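OsmC family protein (Rhodothermus marinus, PDB 5CML) probably hydrolyses carboxyl esters through this N-terminal serine-esterase domain, an alpha/beta-hydrolase unit joined in the whole protein to an OsmC domain. Local coordinates at residues K42-K45 with A46-T49. Numbering follows the deposited sequence.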
ATOM      1  N   LYS A  42      13.601   7.472  -8.492  1.00 44.33           N
ATOM      2  CA  LYS A  42      14.368   8.710  -8.548  1.00 48.63           C
ATOM      3  C   LYS A  42      13.533   9.923  -8.132  1.00 47.77           C
ATOM      4  O   LYS A  42      14.078  10.965  -7.766  1.00 50.07           O
ATOM      5  CB  LYS A  42      14.923   8.913  -9.958  1.00 54.08           C
ATOM      6  CG  LYS A  42      13.853   9.116 -11.028  1.00 58.74           C
ATOM      7  CD  LYS A  42      14.386   8.776 -12.423  1.00 62.00           C
ATOM      8  CE  LYS A  42      14.472   7.262 -12.630  1.00 63.67           C
ATOM      9  NZ  LYS A  42      14.746   6.892 -14.045  1.00 64.40           N
ATOM     10  N   ASN A  43      12.213   9.788  -8.193  1.00 44.32           N
ATOM     11  CA  ASN A  43      11.313  10.871  -7.801  1.00 41.22           C
ATOM     12  C   ASN A  43      10.001  10.297  -7.284  1.00 39.60           C
ATOM     13  O   ASN A  43       9.803   9.080  -7.296  1.00 39.75           O
ATOM     14  CB  ASN A  43      11.063  11.813  -8.985  1.00 41.45           C
ATOM     15  CG  ASN A  43      10.412  11.115 -10.162  1.00 41.83           C
ATOM     16  OD1 ASN A  43       9.405  10.425 -10.013  1.00 41.12           O
ATOM     17  ND2 ASN A  43      10.985  11.297 -11.349  1.00 42.71           N
ATOM     18  N   LEU A  44       9.106  11.170  -6.839  1.00 36.46           N
ATOM     19  CA  LEU A  44       7.822  10.739  -6.306  1.00 36.32           C
ATOM     20  C   LEU A  44       6.695  10.985  -7.283  1.00 33.42           C
ATOM     21  O   LEU A  44       5.537  11.086  -6.876  1.00 32.71           O
ATOM     22  CB  LEU A  44       7.519  11.458  -4.993  1.00 40.44           C
ATOM     23  CG  LEU A  44       8.431  11.064  -3.844  1.00 41.94           C
ATOM     24  CD1 LEU A  44       8.233  12.040  -2.699  1.00 43.55           C
ATOM     25  CD2 LEU A  44       8.143   9.629  -3.411  1.00 42.60           C
ATOM     26  N   LYS A  45       7.021  11.076  -8.569  1.00 32.25           N
ATOM     27  CA  LYS A  45       6.004  11.401  -9.550  1.00 32.51           C
ATOM     28  C   LYS A  45       4.899  10.338  -9.586  1.00 29.23           C
ATOM     29  O   LYS A  45       3.738  10.673  -9.769  1.00 31.59           O
ATOM     30  CB  LYS A  45       6.633  11.584 -10.934  1.00 38.83           C
ATOM     31  CG  LYS A  45       5.652  12.029 -12.003  1.00 43.47           C
ATOM     32  CD  LYS A  45       6.351  12.370 -13.314  1.00 47.12           C
ATOM     33  CE  LYS A  45       5.394  13.032 -14.294  1.00 49.71           C
ATOM     34  NZ  LYS A  45       6.027  13.257 -15.629  1.00 51.35           N
ATOM     35  N   ALA A  46       5.234   9.065  -9.376  1.00 28.51           N
ATOM     36  CA  ALA A  46       4.214   8.026  -9.462  1.00 26.56           C
ATOM     37  C   ALA A  46       3.192   8.168  -8.348  1.00 24.95           C
ATOM     38  O   ALA A  46       1.981   8.134  -8.598  1.00 22.46           O
ATOM     39  CB  ALA A  46       4.850   6.621  -9.433  1.00 25.89           C
ATOM     40  N   VAL A  47       3.655   8.316  -7.112  1.00 26.82           N
ATOM     41  CA  VAL A  47       2.703   8.345  -6.013  1.00 26.03           C
ATOM     42  C   VAL A  47       1.878   9.638  -6.020  1.00 25.13           C
ATOM     43  O   VAL A  47       0.685   9.602  -5.710  1.00 27.02           O
ATOM     44  CB  VAL A  47       3.395   8.149  -4.649  1.00 26.15           C
ATOM     45  CG1 VAL A  47       4.213   9.377  -4.225  1.00 28.02           C
ATOM     46  CG2 VAL A  47       2.360   7.770  -3.592  1.00 29.82           C
ATOM     47  N   THR A  48       2.470  10.762  -6.411  1.00 26.71           N
ATOM     48  CA  THR A  48       1.700  12.009  -6.439  1.00 26.74           C
ATOM     49  C   THR A  48       0.713  12.020  -7.612  1.00 25.74           C
ATOM     50  O   THR A  48      -0.375  12.575  -7.502  1.00 27.02           O
ATOM     51  CB  THR A  48       2.601  13.257  -6.490  1.00 30.42           C
ATOM     52  OG1 THR A  48       3.464  13.204  -7.620  1.00 33.31           O
ATOM     53  CG2 THR A  48       3.442  13.382  -5.217  1.00 32.34           C
ATOM     54  N   THR A  49       1.051  11.343  -8.706  1.00 23.46           N
ATOM     55  CA  THR A  49       0.118  11.214  -9.813  1.00 23.38           C
ATOM     56  C   THR A  49      -1.073  10.335  -9.428  1.00 22.86           C
ATOM     57  O   THR A  49      -2.217  10.678  -9.752  1.00 23.82           O
ATOM     58  CB  THR A  49       0.829  10.666 -11.067  1.00 25.20           C
ATOM     59  OG1 THR A  49       1.856  11.581 -11.466  1.00 26.55           O
ATOM     60  CG2 THR A  49      -0.133  10.489 -12.243  1.00 26.80           C
TER
HETATM   61  O   HOH W   1       7.477   7.771  -7.865  1.00 34.38           O
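Thr-49 turns back on Lys-45, one helical turn earlier, and grips its carbonyl oxygen twice, a compact instance of how a helix's first turn secures itself. Its OG1 donates to Lys-45 O at 2.7 Å while its backbone N donates to the same oxygen at 3.0 Å, the two arriving from opposite faces of the carbonyl plane. The chi1 of -61° that sets OG1 beside the backbone N of Thr-49 brings the hydroxyl within bonding distance of that oxygen, tilted 30° from the carbonyl plane. With an alanine in place of this threonine, Lys-45 O would probably lose its hydroxyl donor, the bond from Thr-49 N remaining, and a small gap would open toward Ala-237 and Ala-238 of helix 234-252. One residue back, Leu-44 O receives Thr-48 N at 3.1 Å, and Thr-48 OG1 also lies 3.1 Å from Leu-44 O.

The packed side is formed by Ala-46, Val-47 and Thr-49, all buried; Ala-46 and Val-47 touch Phe-38, and Val-47 also meets Phe-34 and His-36 of the central sheet. By contrast, Asn-43, Leu-44 and Lys-45 are exposed, the lysine chain extended. Between the two, Leu-44 lies alongside Val-47, pointing the same way, with its CB 4.0 Å from Val-47 CG1. Asn-43 OD1 accepts from Lys-45 N at 2.9 Å, the donor standing 35° above the amide plane, and a water bridges Asn-43 O to Ala-46 N, satisfying an amide at the helix start. Leu-44 occupies the N-cap position, and the Asx turn of Asn-43 leads into helix 45-56, which follows strand 30-36 in this alpha/beta-hydrolase fold.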